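Local coordinates for protein putative esterase (Sulfolobus solfataricus P2, PDB 2RAU) that probably acts as a lipase or esterase of the alpha/beta-hydrolase fold and binds calcium ions, at residues 82-92 with 336-347; 262-270 with 329-337. One frame throughout, in Å; residues are numbered along the deposited sequence.

Overall arrangement
Each contact takes one partner from the C-terminal part of the chain, 329-347, and their centres lie about 13 Å apart. In interaction 1 the helix 338-353, which follows the last strand of the parallel part of the sheet, packs against helix 85-91. In interaction 2 the loop that runs from strand 320-324 into that same helix meets helix 262-270. Along the chain, 262-270 lies between the two partners of interaction 1, and 329-337 runs into the second of them, sharing E336 and N337. A salt bridge from K83 to D264 ties the contacts together directly. One continuous run, 329-347, thus begins at H329, the probable catalytic histidine, and packs on two separate helices.

Interaction 1 (82-92 with 336-347); sequences RKSIVLYLARN and ENSEKDVNSVVL
The ring of Y88 is sandwiched: N343 CB lies over one face in a CH-pi contact, 3.9 Å from the ring centroid, and N92 ND2 lies above the centre of the other. At the edge, in the ring plane, a water joins Y88 OH (2.6 Å) to E339 OE2 and donates to the carboxylate. Y88 is a knob in a hole formed by E339, N343, S344 and L347; its CG stands anti to the backbone N (chi1 -174°), which carries the ring across to helix 338-353, where an aromatic is broad enough to fill the hole while its hydroxyl reaches the water. N92 ND2 is held over the ring by its bond to Y88 O (2.8 Å), which N92 N reaches from the opposite face of its plane.

The two ends of the N343 amide do different work: ND2 donates to R82 O (3.1 Å, 139° at the hydrogen) from above the carbonyl plane, while OD1 makes a van der Waals contact with I85 CD1 at 3.4 Å. The extended side chain of E339 crosses that of R82 at a slant, its OE1 against the aliphatic R82 CG; the guanidinium itself bends off to D80, leaving R82 NE 4.6 Å from E339 OE1, beyond a salt bridge. The branched end of L347 touches both L89 and N92, CD1 against L89 CD2 and CD2 3.5 Å from N92 CG, and V346 meets I85 and L89 more loosely.

The axes of segments 85-91 and 338-347 cross at -51° and approach to 9.9 Å. Helix 85-91 turns V86, L87 and A90 onto strand 37-45, with L87 and A90 also touching strand 21-29, whereas V342 and V346 of helix 338-353 rest on strand 170-176, so both pack on the central sheet.

Interaction 2 (262-270 with 329-337); sequences KEDMFPILA and HLDVYTGEN
D264 of helix 262-270 comes up beside G335, their CA atoms 6.1 Å apart; G335 has a positive phi (97°), at which a CB would jam against the preceding carbonyl oxygen, so glycine suits the place. D264 OD2 lies 3.3 Å from G335 CA and takes a hydrogen bond from a water (2.6 Å) that accepts from E336 N; its other oxygen, OD1, pairs with K83. An alanine here would lose the carboxylate, which would probably leave K83 without its mate and E336 N without its water-mediated link to the helix.

One turn on, I268 CD1 meets T334 CG2 tip to tip at 3.5 Å, a tight fit for two methyls. Bends at chi2 and chi3 fold the selenomethionine M265 over the loop: SE packs on L330 CB (3.6 Å) and CE on D331 OD1, whose hydrogen-bond partner is S260. L269 and L330 cross at about a right angle, with L269 CD2 3.8 Å from L330 CD1.

L330 and D331 follow H329, which is hydrogen-bonded to S152 and D177 in a geometry consistent with a Ser-His-Asp triad. Helix 262-270 packs on the histidine loop characteristic of alpha/beta hydrolases, consistent with a lipase or esterase active site.

Interaction 1 (82-92 with 336-347)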
loop_
_atom_site.group_PDB
_atom_site.type_symbol
_atom_site.label_atom_id
_atom_site.label_comp_id
_atom_site.label_asym_id
_atom_site.label_seq_id
_atom_site.Cartn_x
_atom_site.Cartn_y
_atom_site.Cartn_z
ATOM N N ARG A 82 -14.582 -9.011 -1.957
ATOM C CA ARG A 82 -15.385 -7.811 -2.023
ATOM C C ARG A 82 -14.690 -6.628 -1.352
ATOM O O ARG A 82 -14.901 -5.481 -1.750
ATOM C CB ARG A 82 -16.742 -8.053 -1.382
ATOM C CG ARG A 82 -17.607 -9.009 -2.223
ATOM C CD ARG A 82 -18.875 -9.444 -1.511
ATOM N NE ARG A 82 -18.505 -10.130 -0.291
ATOM C CZ ARG A 82 -19.363 -10.496 0.665
ATOM N NH1 ARG A 82 -20.663 -10.267 0.523
ATOM N NH2 ARG A 82 -18.931 -11.102 1.773
ATOM N N LYS A 83 -13.827 -6.930 -0.392
ATOM C CA LYS A 83 -13.170 -5.925 0.437
ATOM C C LYS A 83 -11.713 -5.696 0.049
ATOM O O LYS A 83 -10.994 -4.993 0.765
ATOM C CB LYS A 83 -13.181 -6.361 1.921
ATOM C CG LYS A 83 -14.519 -6.591 2.537
ATOM C CD LYS A 83 -14.334 -7.003 4.003
ATOM C CE LYS A 83 -15.575 -7.407 4.676
ATOM N NZ LYS A 83 -15.253 -7.825 6.066
ATOM N N SER A 84 -11.275 -6.262 -1.087
ATOM C CA SER A 84 -9.877 -6.207 -1.492
ATOM C C SER A 84 -9.775 -5.844 -2.964
ATOM O O SER A 84 -10.227 -6.589 -3.805
ATOM C CB SER A 84 -9.212 -7.550 -1.205
ATOM O OG SER A 84 -7.976 -7.621 -1.859
ATOM N N ILE A 85 -9.207 -4.674 -3.260
ATOM C CA ILE A 85 -9.098 -4.214 -4.658
ATOM C C ILE A 85 -8.380 -5.260 -5.520
ATOM O O ILE A 85 -8.778 -5.491 -6.664
ATOM C CB ILE A 85 -8.479 -2.778 -4.766
ATOM C CG1 ILE A 85 -8.647 -2.182 -6.170
ATOM C CG2 ILE A 85 -7.021 -2.705 -4.346
ATOM C CD1 ILE A 85 -10.000 -2.238 -6.727
ATOM N N VAL A 86 -7.324 -5.885 -4.990
ATOM C CA VAL A 86 -6.544 -6.863 -5.741
ATOM C C VAL A 86 -7.401 -8.055 -6.128
ATOM O O VAL A 86 -7.501 -8.412 -7.307
ATOM C CB VAL A 86 -5.246 -7.302 -4.972
ATOM C CG1 VAL A 86 -4.612 -8.562 -5.619
ATOM C CG2 VAL A 86 -4.242 -6.164 -4.882
ATOM N N LEU A 87 -8.046 -8.655 -5.141
ATOM C CA LEU A 87 -8.899 -9.832 -5.352
ATOM C C LEU A 87 -10.152 -9.536 -6.201
ATOM O O LEU A 87 -10.543 -10.313 -7.054
ATOM C CB LEU A 87 -9.248 -10.456 -4.016
ATOM C CG LEU A 87 -8.081 -10.883 -3.077
ATOM C CD1 LEU A 87 -8.634 -11.597 -1.853
ATOM C CD2 LEU A 87 -7.020 -11.793 -3.723
ATOM N N TYR A 88 -10.754 -8.388 -5.965
ATOM C CA TYR A 88 -11.918 -7.921 -6.709
ATOM C C TYR A 88 -11.613 -7.743 -8.187
ATOM O O TYR A 88 -12.369 -8.208 -9.049
ATOM C CB TYR A 88 -12.391 -6.568 -6.125
ATOM C CG TYR A 88 -13.680 -6.087 -6.761
ATOM C CD1 TYR A 88 -14.919 -6.522 -6.277
ATOM C CD2 TYR A 88 -13.678 -5.223 -7.859
ATOM C CE1 TYR A 88 -16.099 -6.085 -6.848
ATOM C CE2 TYR A 88 -14.870 -4.784 -8.406
ATOM C CZ TYR A 88 -16.056 -5.222 -7.904
ATOM O OH TYR A 88 -17.238 -4.792 -8.431
ATOM N N LEU A 89 -10.525 -7.050 -8.485
ATOM C CA LEU A 89 -10.146 -6.887 -9.894
ATOM C C LEU A 89 -9.760 -8.221 -10.529
ATOM O O LEU A 89 -10.098 -8.454 -11.673
ATOM C CB LEU A 89 -9.081 -5.805 -10.082
ATOM C CG LEU A 89 -9.458 -4.380 -9.739
ATOM C CD1 LEU A 89 -8.207 -3.528 -9.951
ATOM C CD2 LEU A 89 -10.667 -3.916 -10.580
ATOM N N ALA A 90 -9.068 -9.093 -9.794
ATOM C CA ALA A 90 -8.735 -10.420 -10.333
ATOM C C ALA A 90 -10.007 -11.244 -10.602
ATOM O O ALA A 90 -10.110 -11.913 -11.633
ATOM C CB ALA A 90 -7.767 -11.155 -9.413
ATOM N N ARG A 91 -10.993 -11.201 -9.692
ATOM C CA ARG A 91 -12.257 -11.915 -9.905
ATOM C C ARG A 91 -12.995 -11.417 -11.113
ATOM O O ARG A 91 -13.729 -12.147 -11.741
ATOM C CB ARG A 91 -13.202 -11.764 -8.681
ATOM C CG ARG A 91 -12.884 -12.710 -7.558
ATOM C CD ARG A 91 -13.182 -14.207 -7.888
ATOM N NE ARG A 91 -14.598 -14.455 -8.031
ATOM C CZ ARG A 91 -15.456 -14.574 -7.017
ATOM N NH1 ARG A 91 -15.053 -14.503 -5.755
ATOM N NH2 ARG A 91 -16.734 -14.775 -7.273
ATOM N N ASN A 92 -12.778 -10.153 -11.439
ATOM C CA ASN A 92 -13.407 -9.509 -12.579
ATOM C C ASN A 92 -12.560 -9.504 -13.867
ATOM O O ASN A 92 -12.859 -8.778 -14.819
ATOM C CB ASN A 92 -13.868 -8.124 -12.119
ATOM C CG ASN A 92 -15.126 -8.226 -11.247
ATOM O OD1 ASN A 92 -16.186 -8.423 -11.789
ATOM N ND2 ASN A 92 -15.000 -8.160 -9.916
ATOM N N GLU A 336 -17.126 -3.779 3.969
ATOM C CA GLU A 336 -18.133 -4.182 2.982
ATOM C C GLU A 336 -18.639 -3.064 2.066
ATOM O O GLU A 336 -19.011 -3.328 0.922
ATOM C CB GLU A 336 -19.287 -4.899 3.667
ATOM C CG GLU A 336 -20.051 -4.046 4.629
ATOM C CD GLU A 336 -21.314 -4.743 5.174
ATOM O OE1 GLU A 336 -21.568 -5.912 4.802
ATOM O OE2 GLU A 336 -22.039 -4.092 5.953
ATOM N N ASN A 337 -18.597 -1.820 2.529
ATOM C CA ASN A 337 -19.063 -0.679 1.696
ATOM C C ASN A 337 -18.040 -0.194 0.653
ATOM O O ASN A 337 -18.382 0.522 -0.290
ATOM C CB ASN A 337 -19.510 0.464 2.607
ATOM C CG ASN A 337 -20.587 0.042 3.570
ATOM O OD1 ASN A 337 -20.438 0.081 4.826
ATOM N ND2 ASN A 337 -21.682 -0.372 3.015
ATOM N N SER A 338 -16.795 -0.613 0.807
ATOM C CA SER A 338 -15.729 -0.269 -0.134
ATOM C C SER A 338 -15.961 -0.932 -1.515
ATOM O O SER A 338 -15.494 -0.432 -2.522
ATOM C CB SER A 338 -14.359 -0.648 0.431
ATOM O OG SER A 338 -14.109 -2.050 0.407
ATOM N N GLU A 339 -16.673 -2.059 -1.549
ATOM C CA GLU A 339 -17.030 -2.698 -2.778
ATOM C C GLU A 339 -17.808 -1.736 -3.646
ATOM O O GLU A 339 -17.425 -1.511 -4.792
ATOM C CB GLU A 339 -17.834 -3.978 -2.556
ATOM C CG GLU A 339 -18.074 -4.745 -3.866
ATOM C CD GLU A 339 -18.969 -5.978 -3.742
ATOM O OE1 GLU A 339 -19.475 -6.300 -2.632
ATOM O OE2 GLU A 339 -19.187 -6.620 -4.788
ATOM N N LYS A 340 -18.888 -1.171 -3.111
ATOM C CA LYS A 340 -19.722 -0.230 -3.841
ATOM C C LYS A 340 -19.020 1.083 -4.150
ATOM O O LYS A 340 -19.125 1.588 -5.256
ATOM C CB LYS A 340 -21.005 0.089 -3.038
ATOM C CG LYS A 340 -21.823 1.276 -3.567
ATOM C CD LYS A 340 -23.147 1.482 -2.777
ATOM C CE LYS A 340 -22.959 1.965 -1.271
ATOM N NZ LYS A 340 -22.791 3.452 -0.986
ATOM N N ASP A 341 -18.343 1.645 -3.155
ATOM C CA ASP A 341 -17.838 3.011 -3.238
ATOM C C ASP A 341 -16.486 3.149 -3.893
ATOM O O ASP A 341 -16.181 4.233 -4.388
ATOM C CB ASP A 341 -17.714 3.634 -1.847
ATOM C CG ASP A 341 -19.058 3.712 -1.096
ATOM O OD1 ASP A 341 -20.109 3.829 -1.750
ATOM O OD2 ASP A 341 -19.062 3.666 0.145
ATOM N N VAL A 342 -15.665 2.097 -3.829
ATOM C CA VAL A 342 -14.305 2.127 -4.419
ATOM C C VAL A 342 -14.094 1.062 -5.499
ATOM O O VAL A 342 -13.867 1.360 -6.652
ATOM C CB VAL A 342 -13.202 2.033 -3.330
ATOM C CG1 VAL A 342 -11.790 2.070 -3.940
ATOM C CG2 VAL A 342 -13.374 3.127 -2.268
ATOM N N ASN A 343 -14.218 -0.199 -5.119
ATOM C CA ASN A 343 -13.782 -1.291 -5.988
ATOM C C ASN A 343 -14.550 -1.415 -7.289
ATOM O O ASN A 343 -13.913 -1.476 -8.365
ATOM C CB ASN A 343 -13.694 -2.627 -5.187
ATOM C CG ASN A 343 -12.730 -2.556 -4.020
ATOM O OD1 ASN A 343 -11.851 -1.687 -3.975
ATOM N ND2 ASN A 343 -12.917 -3.443 -3.044
ATOM N N SER A 344 -15.892 -1.401 -7.222
ATOM C CA SER A 344 -16.730 -1.403 -8.419
ATOM C C SER A 344 -16.549 -0.147 -9.258
ATOM O O SER A 344 -16.716 -0.201 -10.457
ATOM C CB SER A 344 -18.195 -1.555 -8.052
ATOM O OG SER A 344 -18.642 -0.446 -7.260
ATOM N N VAL A 345 -16.206 0.979 -8.634
ATOM C CA VAL A 345 -16.024 2.237 -9.369
ATOM C C VAL A 345 -14.705 2.190 -10.142
ATOM O O VAL A 345 -14.636 2.618 -11.297
ATOM C CB VAL A 345 -16.073 3.483 -8.412
ATOM C CG1 VAL A 345 -15.842 4.791 -9.216
ATOM C CG2 VAL A 345 -17.387 3.496 -7.647
ATOM N N VAL A 346 -13.648 1.643 -9.528
ATOM C CA VAL A 346 -12.396 1.432 -10.249
ATOM C C VAL A 346 -12.609 0.473 -11.462
ATOM O O VAL A 346 -12.174 0.761 -12.587
ATOM C CB VAL A 346 -11.273 0.879 -9.331
ATOM C CG1 VAL A 346 -10.051 0.450 -10.208
ATOM C CG2 VAL A 346 -10.860 1.885 -8.252
ATOM N N LEU A 347 -13.331 -0.624 -11.261
ATOM C CA LEU A 347 -13.624 -1.557 -12.351
ATOM C C LEU A 347 -14.367 -0.861 -13.489
ATOM O O LEU A 347 -14.055 -1.066 -14.638
ATOM C CB LEU A 347 -14.475 -2.727 -11.849
ATOM C CG LEU A 347 -14.771 -3.898 -12.808
ATOM C CD1 LEU A 347 -13.476 -4.579 -13.185
ATOM C CD2 LEU A 347 -15.804 -4.906 -12.210
HETATM O O HOH W 1 -19.484 -5.234 -7.110
#

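Interaction 2 (262-270 with 329-337)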
loop_
_atom_site.group_PDB
_atom_site.type_symbol
_atom_site.label_atom_id
_atom_site.label_comp_id
_atom_site.label_asym_id
_atom_site.label_seq_id
_atom_site.Cartn_x
_atom_site.Cartn_y
_atom_site.Cartn_z
ATOM N N LYS A 262 -13.661 -3.599 13.485
ATOM C CA LYS A 262 -12.400 -4.179 14.006
ATOM C C LYS A 262 -11.936 -5.393 13.234
ATOM O O LYS A 262 -10.730 -5.631 13.100
ATOM C CB LYS A 262 -12.497 -4.516 15.503
ATOM C CG LYS A 262 -13.409 -5.654 15.878
ATOM C CD LYS A 262 -13.497 -5.794 17.394
ATOM C CE LYS A 262 -14.244 -7.051 17.826
ATOM N NZ LYS A 262 -15.647 -6.910 17.481
ATOM N N GLU A 263 -12.886 -6.183 12.739
ATOM C CA GLU A 263 -12.589 -7.391 11.973
ATOM C C GLU A 263 -11.831 -7.101 10.678
ATOM O O GLU A 263 -11.099 -7.968 10.163
ATOM C CB GLU A 263 -13.879 -8.154 11.644
ATOM C CG GLU A 263 -14.586 -8.780 12.840
ATOM C CD GLU A 263 -15.359 -7.821 13.689
ATOM O OE1 GLU A 263 -15.752 -6.716 13.271
ATOM O OE2 GLU A 263 -15.601 -8.223 14.804
ATOM N N ASP A 264 -12.026 -5.892 10.164
ATOM C CA ASP A 264 -11.310 -5.389 8.971
ATOM C C ASP A 264 -10.028 -4.638 9.365
ATOM O O ASP A 264 -8.961 -4.862 8.775
ATOM C CB ASP A 264 -12.213 -4.479 8.129
ATOM C CG ASP A 264 -13.443 -5.209 7.601
ATOM O OD1 ASP A 264 -13.332 -6.427 7.315
ATOM O OD2 ASP A 264 -14.526 -4.592 7.479
HETATM N N MSE A 265 -10.112 -3.802 10.385
HETATM C CA MSE A 265 -9.014 -2.868 10.724
HETATM C C MSE A 265 -7.867 -3.542 11.441
HETATM O O MSE A 265 -6.701 -3.256 11.169
HETATM C CB MSE A 265 -9.473 -1.696 11.567
HETATM C CG MSE A 265 -10.514 -0.772 10.925
HETATM SE SE MSE A 265 -9.639 0.167 9.448
HETATM C CE MSE A 265 -11.250 0.312 8.345
ATOM N N PHE A 266 -8.208 -4.372 12.409
ATOM C CA PHE A 266 -7.155 -4.973 13.263
ATOM C C PHE A 266 -6.199 -5.870 12.439
ATOM O O PHE A 266 -4.978 -5.829 12.687
ATOM C CB PHE A 266 -7.753 -5.677 14.499
ATOM C CG PHE A 266 -8.313 -4.706 15.587
ATOM C CD1 PHE A 266 -8.481 -3.326 15.357
ATOM C CD2 PHE A 266 -8.790 -5.215 16.785
ATOM C CE1 PHE A 266 -9.038 -2.509 16.312
ATOM C CE2 PHE A 266 -9.338 -4.387 17.734
ATOM C CZ PHE A 266 -9.432 -3.043 17.511
ATOM N N PRO A 267 -6.745 -6.721 11.521
ATOM C CA PRO A 267 -5.833 -7.492 10.656
ATOM C C PRO A 267 -4.891 -6.701 9.785
ATOM O O PRO A 267 -3.772 -7.161 9.592
ATOM C CB PRO A 267 -6.755 -8.427 9.883
ATOM C CG PRO A 267 -7.941 -8.571 10.744
ATOM C CD PRO A 267 -8.135 -7.173 11.322
ATOM N N ILE A 268 -5.296 -5.501 9.354
ATOM C CA ILE A 268 -4.460 -4.596 8.555
ATOM C C ILE A 268 -3.325 -4.107 9.419
ATOM O O ILE A 268 -2.173 -4.190 9.044
ATOM C CB ILE A 268 -5.268 -3.393 7.903
ATOM C CG1 ILE A 268 -6.189 -3.944 6.797
ATOM C CG2 ILE A 268 -4.286 -2.284 7.416
ATOM C CD1 ILE A 268 -7.328 -2.966 6.247
ATOM N N LEU A 269 -3.643 -3.584 10.595
ATOM C CA LEU A 269 -2.611 -3.069 11.486
ATOM C C LEU A 269 -1.633 -4.179 11.847
ATOM O O LEU A 269 -0.430 -3.973 11.868
ATOM C CB LEU A 269 -3.248 -2.456 12.731
ATOM C CG LEU A 269 -3.533 -0.932 12.680
ATOM C CD1 LEU A 269 -2.236 -0.188 12.776
ATOM C CD2 LEU A 269 -4.361 -0.480 11.473
ATOM N N ALA A 270 -2.179 -5.354 12.130
ATOM C CA ALA A 270 -1.372 -6.484 12.564
ATOM C C ALA A 270 -0.353 -6.941 11.499
ATOM O O ALA A 270 0.717 -7.446 11.855
ATOM C CB ALA A 270 -2.257 -7.641 12.973
ATOM N N HIS A 329 -9.106 7.030 6.181
ATOM C CA HIS A 329 -8.083 6.560 5.255
ATOM C C HIS A 329 -8.178 5.083 4.948
ATOM O O HIS A 329 -8.229 4.656 3.770
ATOM C CB HIS A 329 -6.707 6.919 5.843
ATOM C CG HIS A 329 -5.559 6.738 4.898
ATOM N ND1 HIS A 329 -5.574 7.203 3.597
ATOM C CD2 HIS A 329 -4.324 6.215 5.100
ATOM C CE1 HIS A 329 -4.404 6.950 3.033
ATOM N NE2 HIS A 329 -3.631 6.349 3.920
ATOM N N LEU A 330 -8.201 4.271 6.001
ATOM C CA LEU A 330 -8.195 2.838 5.814
ATOM C C LEU A 330 -9.477 2.269 5.274
ATOM O O LEU A 330 -9.448 1.149 4.771
ATOM C CB LEU A 330 -7.768 2.124 7.073
ATOM C CG LEU A 330 -6.361 2.443 7.644
ATOM C CD1 LEU A 330 -6.137 1.681 8.954
ATOM C CD2 LEU A 330 -5.282 2.103 6.648
ATOM N N ASP A 331 -10.580 3.006 5.397
ATOM C CA ASP A 331 -11.884 2.566 4.815
ATOM C C ASP A 331 -11.841 2.483 3.278
ATOM O O ASP A 331 -12.645 1.792 2.663
ATOM C CB ASP A 331 -13.028 3.519 5.218
ATOM C CG ASP A 331 -13.323 3.484 6.704
ATOM O OD1 ASP A 331 -13.572 2.363 7.234
ATOM O OD2 ASP A 331 -13.321 4.595 7.314
ATOM N N VAL A 332 -10.908 3.204 2.670
ATOM C CA VAL A 332 -10.693 3.153 1.210
ATOM C C VAL A 332 -10.294 1.744 0.714
ATOM O O VAL A 332 -10.639 1.332 -0.402
ATOM C CB VAL A 332 -9.667 4.242 0.776
ATOM C CG1 VAL A 332 -9.486 4.239 -0.768
ATOM C CG2 VAL A 332 -10.161 5.647 1.262
ATOM N N TYR A 333 -9.662 0.984 1.598
ATOM C CA TYR A 333 -9.023 -0.303 1.312
ATOM C C TYR A 333 -9.716 -1.554 1.837
ATOM O O TYR A 333 -9.323 -2.651 1.516
ATOM C CB TYR A 333 -7.584 -0.276 1.869
ATOM C CG TYR A 333 -6.871 1.009 1.575
ATOM C CD1 TYR A 333 -6.712 1.447 0.274
ATOM C CD2 TYR A 333 -6.333 1.771 2.589
ATOM C CE1 TYR A 333 -6.100 2.674 -0.003
ATOM C CE2 TYR A 333 -5.722 2.975 2.331
ATOM C CZ TYR A 333 -5.610 3.419 1.030
ATOM O OH TYR A 333 -4.998 4.621 0.773
ATOM N N THR A 334 -10.753 -1.399 2.655
ATOM C CA THR A 334 -11.402 -2.529 3.289
ATOM C C THR A 334 -12.827 -2.166 3.726
ATOM O O THR A 334 -13.253 -0.992 3.592
ATOM C CB THR A 334 -10.606 -3.051 4.529
ATOM O OG1 THR A 334 -11.151 -4.313 4.930
ATOM C CG2 THR A 334 -10.648 -2.005 5.711
ATOM N N GLY A 335 -13.590 -3.184 4.154
ATOM C CA GLY A 335 -14.942 -3.010 4.637
ATOM C C GLY A 335 -15.963 -3.279 3.574
ATOM O O GLY A 335 -15.713 -3.038 2.408
ATOM N N GLU A 336 -17.126 -3.779 3.969
ATOM C CA GLU A 336 -18.133 -4.182 2.982
ATOM C C GLU A 336 -18.639 -3.064 2.066
ATOM O O GLU A 336 -19.011 -3.328 0.922
ATOM C CB GLU A 336 -19.287 -4.899 3.667
ATOM C CG GLU A 336 -20.051 -4.046 4.629
ATOM C CD GLU A 336 -21.314 -4.743 5.174
ATOM O OE1 GLU A 336 -21.568 -5.912 4.802
ATOM O OE2 GLU A 336 -22.039 -4.092 5.953
ATOM N N ASN A 337 -18.597 -1.820 2.529
ATOM C CA ASN A 337 -19.063 -0.679 1.696
ATOM C C ASN A 337 -18.040 -0.194 0.653
ATOM O O ASN A 337 -18.382 0.522 -0.290
ATOM C CB ASN A 337 -19.510 0.464 2.607
ATOM C CG ASN A 337 -20.587 0.042 3.570
ATOM O OD1 ASN A 337 -20.438 0.081 4.826
ATOM N ND2 ASN A 337 -21.682 -0.372 3.015
HETATM O O HOH W 2 -17.070 -4.865 6.844
#